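PDB 4D50: deoxyhypusine hydroxylase from Homo sapiens, which hydroxylates the deoxyhypusine residue of translation initiation factor eIF-5A at a diiron centre, the second step in forming hypusine. Local coordinates for residues 210-215 / 240-245. Numbering follows the deposited sequence. Where two conformers were deposited one is given.
Sequences FRHEVG and NPMVRH. With FE (Fe (III) ion), chain C; FE (Fe (III) ion), chain D; PER (peroxide ion), chain E; GAI (guanidine), chain H.
Met242, in the conformer described here, one of two modelled, lies against the imidazole of His212 and the bound peroxide. Its CB leads to a CG held anti to the backbone N (chi1 174°), which sits 3.3 Å from O2 of the peroxide and 3.8 Å from CD2 of His212. In this conformer SD then lies over one face of the ring, a Met-aromatic contact with the sulfur 4.4 Å from the centroid of the His212 ring. A bend at chi3 (81°) brings CE back against the root of the histidine, 4.0 Å from both CB and CG of His212. At its rim the same ring binds one iron(III) through NE2 at 2.3 Å, while ND1 is hydrogen-bonded to the carbonyl oxygen of Leu209. Segments 210-215 and 241-245 run almost parallel, their axes 8° apart, in successive HEAT-like repeats, and each supplies one histidine to the diiron centre. NE2 of His245 binds the second iron(III); the peroxide bridges the two, O1 on the first and O2 on the second, with O2 in plane at the edge of the His245 ring. His94 and Glu95 complete the protein ligands of the first iron, His61 and Glu246 those of the second. Away from the metals, Val243 packs between the helices, its CG2 3.8 Å from CB of Arg211, whose guanidinium salt-bridges Glu239. Asn240 N-caps helix 241-254, OD1 accepting from Met242 N.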
loop_
_atom_site.group_PDB
_atom_site.type_symbol
_atom_site.label_atom_id
_atom_site.label_comp_id
_atom_site.label_asym_id
_atom_site.label_seq_id
_atom_site.Cartn_x
_atom_site.Cartn_y
_atom_site.Cartn_z
ATOM N N PHE A 210 -4.869 -5.362 -9.204
ATOM C CA PHE A 210 -5.875 -4.336 -9.481
ATOM C C PHE A 210 -6.926 -4.205 -8.399
ATOM O O PHE A 210 -7.174 -3.070 -7.908
ATOM C CB PHE A 210 -6.568 -4.648 -10.821
ATOM C CG PHE A 210 -7.707 -3.698 -11.205
ATOM C CD1 PHE A 210 -9.015 -3.946 -10.774
ATOM C CD2 PHE A 210 -7.494 -2.593 -11.998
ATOM C CE1 PHE A 210 -10.056 -3.160 -11.172
ATOM C CE2 PHE A 210 -8.555 -1.709 -12.298
ATOM C CZ PHE A 210 -9.819 -2.018 -11.905
ATOM N N ARG A 211 -7.513 -5.318 -7.984
ATOM C CA ARG A 211 -8.560 -5.290 -6.940
ATOM C C ARG A 211 -8.008 -4.761 -5.623
ATOM O O ARG A 211 -8.672 -4.047 -4.868
ATOM C CB ARG A 211 -9.141 -6.684 -6.716
ATOM C CG ARG A 211 -10.032 -7.054 -7.889
ATOM C CD ARG A 211 -10.928 -8.258 -7.615
ATOM N NE ARG A 211 -10.227 -9.410 -7.154
ATOM C CZ ARG A 211 -9.623 -10.327 -7.947
ATOM N NH1 ARG A 211 -9.565 -10.143 -9.278
ATOM N NH2 ARG A 211 -9.050 -11.427 -7.393
ATOM N N HIS A 212 -6.815 -5.161 -5.296
ATOM C CA HIS A 212 -6.230 -4.712 -4.056
ATOM C C HIS A 212 -6.039 -3.220 -4.060
ATOM O O HIS A 212 -6.243 -2.564 -3.058
ATOM C CB HIS A 212 -4.964 -5.563 -3.732
ATOM C CG HIS A 212 -3.650 -4.860 -3.651
ATOM N ND1 HIS A 212 -2.978 -4.432 -4.770
ATOM C CD2 HIS A 212 -2.791 -4.672 -2.619
ATOM C CE1 HIS A 212 -1.864 -3.848 -4.407
ATOM N NE2 HIS A 212 -1.697 -4.027 -3.121
ATOM N N GLU A 213 -5.565 -2.694 -5.188
ATOM C CA GLU A 213 -5.421 -1.276 -5.324
ATOM C C GLU A 213 -6.728 -0.553 -5.147
ATOM O O GLU A 213 -6.762 0.530 -4.528
ATOM C CB GLU A 213 -4.747 -0.936 -6.665
ATOM C CG GLU A 213 -4.172 0.444 -6.654
ATOM C CD GLU A 213 -2.951 0.617 -5.749
ATOM O OE1 GLU A 213 -2.095 -0.292 -5.688
ATOM O OE2 GLU A 213 -2.869 1.702 -5.121
ATOM N N VAL A 214 -7.792 -1.082 -5.751
ATOM C CA VAL A 214 -9.144 -0.522 -5.549
ATOM C C VAL A 214 -9.475 -0.415 -4.079
ATOM O O VAL A 214 -9.941 0.640 -3.580
ATOM C CB VAL A 214 -10.178 -1.376 -6.312
ATOM C CG1 VAL A 214 -11.622 -0.948 -5.995
ATOM C CG2 VAL A 214 -9.967 -1.183 -7.812
ATOM N N GLY A 215 -9.139 -1.480 -3.354
ATOM C CA GLY A 215 -9.342 -1.572 -1.874
ATOM C C GLY A 215 -8.569 -0.423 -1.184
ATOM O O GLY A 215 -9.080 0.282 -0.346
ATOM N N ASN A 240 -8.707 -13.424 -3.103
ATOM C CA ASN A 240 -7.289 -13.447 -2.796
ATOM C C ASN A 240 -6.981 -12.768 -1.443
ATOM O O ASN A 240 -7.562 -11.732 -1.150
ATOM C CB ASN A 240 -6.613 -12.729 -3.961
ATOM C CG ASN A 240 -5.152 -12.680 -3.810
ATOM O OD1 ASN A 240 -4.642 -11.992 -2.968
ATOM N ND2 ASN A 240 -4.453 -13.445 -4.595
ATOM N N PRO A 241 -6.171 -13.402 -0.565
ATOM C CA PRO A 241 -5.908 -12.878 0.749
ATOM C C PRO A 241 -5.308 -11.460 0.737
ATOM O O PRO A 241 -5.637 -10.623 1.611
ATOM C CB PRO A 241 -4.905 -13.861 1.371
ATOM C CG PRO A 241 -4.826 -14.994 0.432
ATOM C CD PRO A 241 -5.694 -14.786 -0.741
ATOM N N MET A 242 -4.529 -11.136 -0.278
ATOM C CA MET A 242 -3.980 -9.783 -0.422
ATOM C C MET A 242 -5.103 -8.748 -0.652
ATOM O O MET A 242 -5.032 -7.635 -0.142
ATOM C CB MET A 242 -2.978 -9.775 -1.591
ATOM C CG MET A 242 -2.422 -8.436 -1.961
ATOM S SD MET A 242 -1.272 -8.552 -3.340
ATOM C CE MET A 242 -2.521 -8.605 -4.619
ATOM N N VAL A 243 -6.124 -9.118 -1.422
ATOM C CA VAL A 243 -7.291 -8.255 -1.649
ATOM C C VAL A 243 -8.164 -8.154 -0.364
ATOM O O VAL A 243 -8.594 -7.043 0.052
ATOM C CB VAL A 243 -8.226 -8.793 -2.747
ATOM C CG1 VAL A 243 -9.439 -7.923 -2.891
ATOM C CG2 VAL A 243 -7.443 -8.869 -4.113
ATOM N N ARG A 244 -8.363 -9.293 0.256
ATOM C CA ARG A 244 -9.169 -9.260 1.468
ATOM C C ARG A 244 -8.497 -8.442 2.574
ATOM O O ARG A 244 -9.146 -7.650 3.260
ATOM C CB ARG A 244 -9.505 -10.644 1.961
ATOM C CG ARG A 244 -10.281 -11.548 0.976
ATOM C CD ARG A 244 -10.349 -12.991 1.498
ATOM N NE ARG A 244 -11.135 -12.944 2.706
ATOM C CZ ARG A 244 -10.977 -13.721 3.769
ATOM N NH1 ARG A 244 -10.005 -14.618 3.838
ATOM N NH2 ARG A 244 -11.734 -13.457 4.788
ATOM N N HIS A 245 -7.192 -8.585 2.701
ATOM C CA HIS A 245 -6.416 -7.707 3.645
ATOM C C HIS A 245 -6.556 -6.215 3.352
ATOM O O HIS A 245 -6.755 -5.406 4.281
ATOM C CB HIS A 245 -4.943 -8.105 3.708
ATOM C CG HIS A 245 -4.022 -6.965 3.511
ATOM N ND1 HIS A 245 -3.740 -6.082 4.531
ATOM C CD2 HIS A 245 -3.257 -6.598 2.458
ATOM C CE1 HIS A 245 -2.922 -5.156 4.074
ATOM N NE2 HIS A 245 -2.543 -5.491 2.855
HETATM FE FE FE C . 0.214 -3.706 -1.941
HETATM FE FE FE D . -1.452 -4.260 1.389
HETATM O O1 PER E . -0.194 -5.529 -0.728
HETATM O O2 PER E . -1.412 -6.010 0.087
HETATM C C GAI H . -7.504 -17.053 -4.016
HETATM N N1 GAI H . -6.312 -17.250 -3.690
HETATM N N2 GAI H . -7.731 -16.369 -5.137
HETATM N N3 GAI H . -8.520 -17.483 -3.256
HETATM O O HOH W 1 -0.598 -2.727 -0.218
HETATM O O HOH W 2 0.296 -1.710 -2.810
HETATM O O HOH W 3 -1.663 -2.486 2.603
#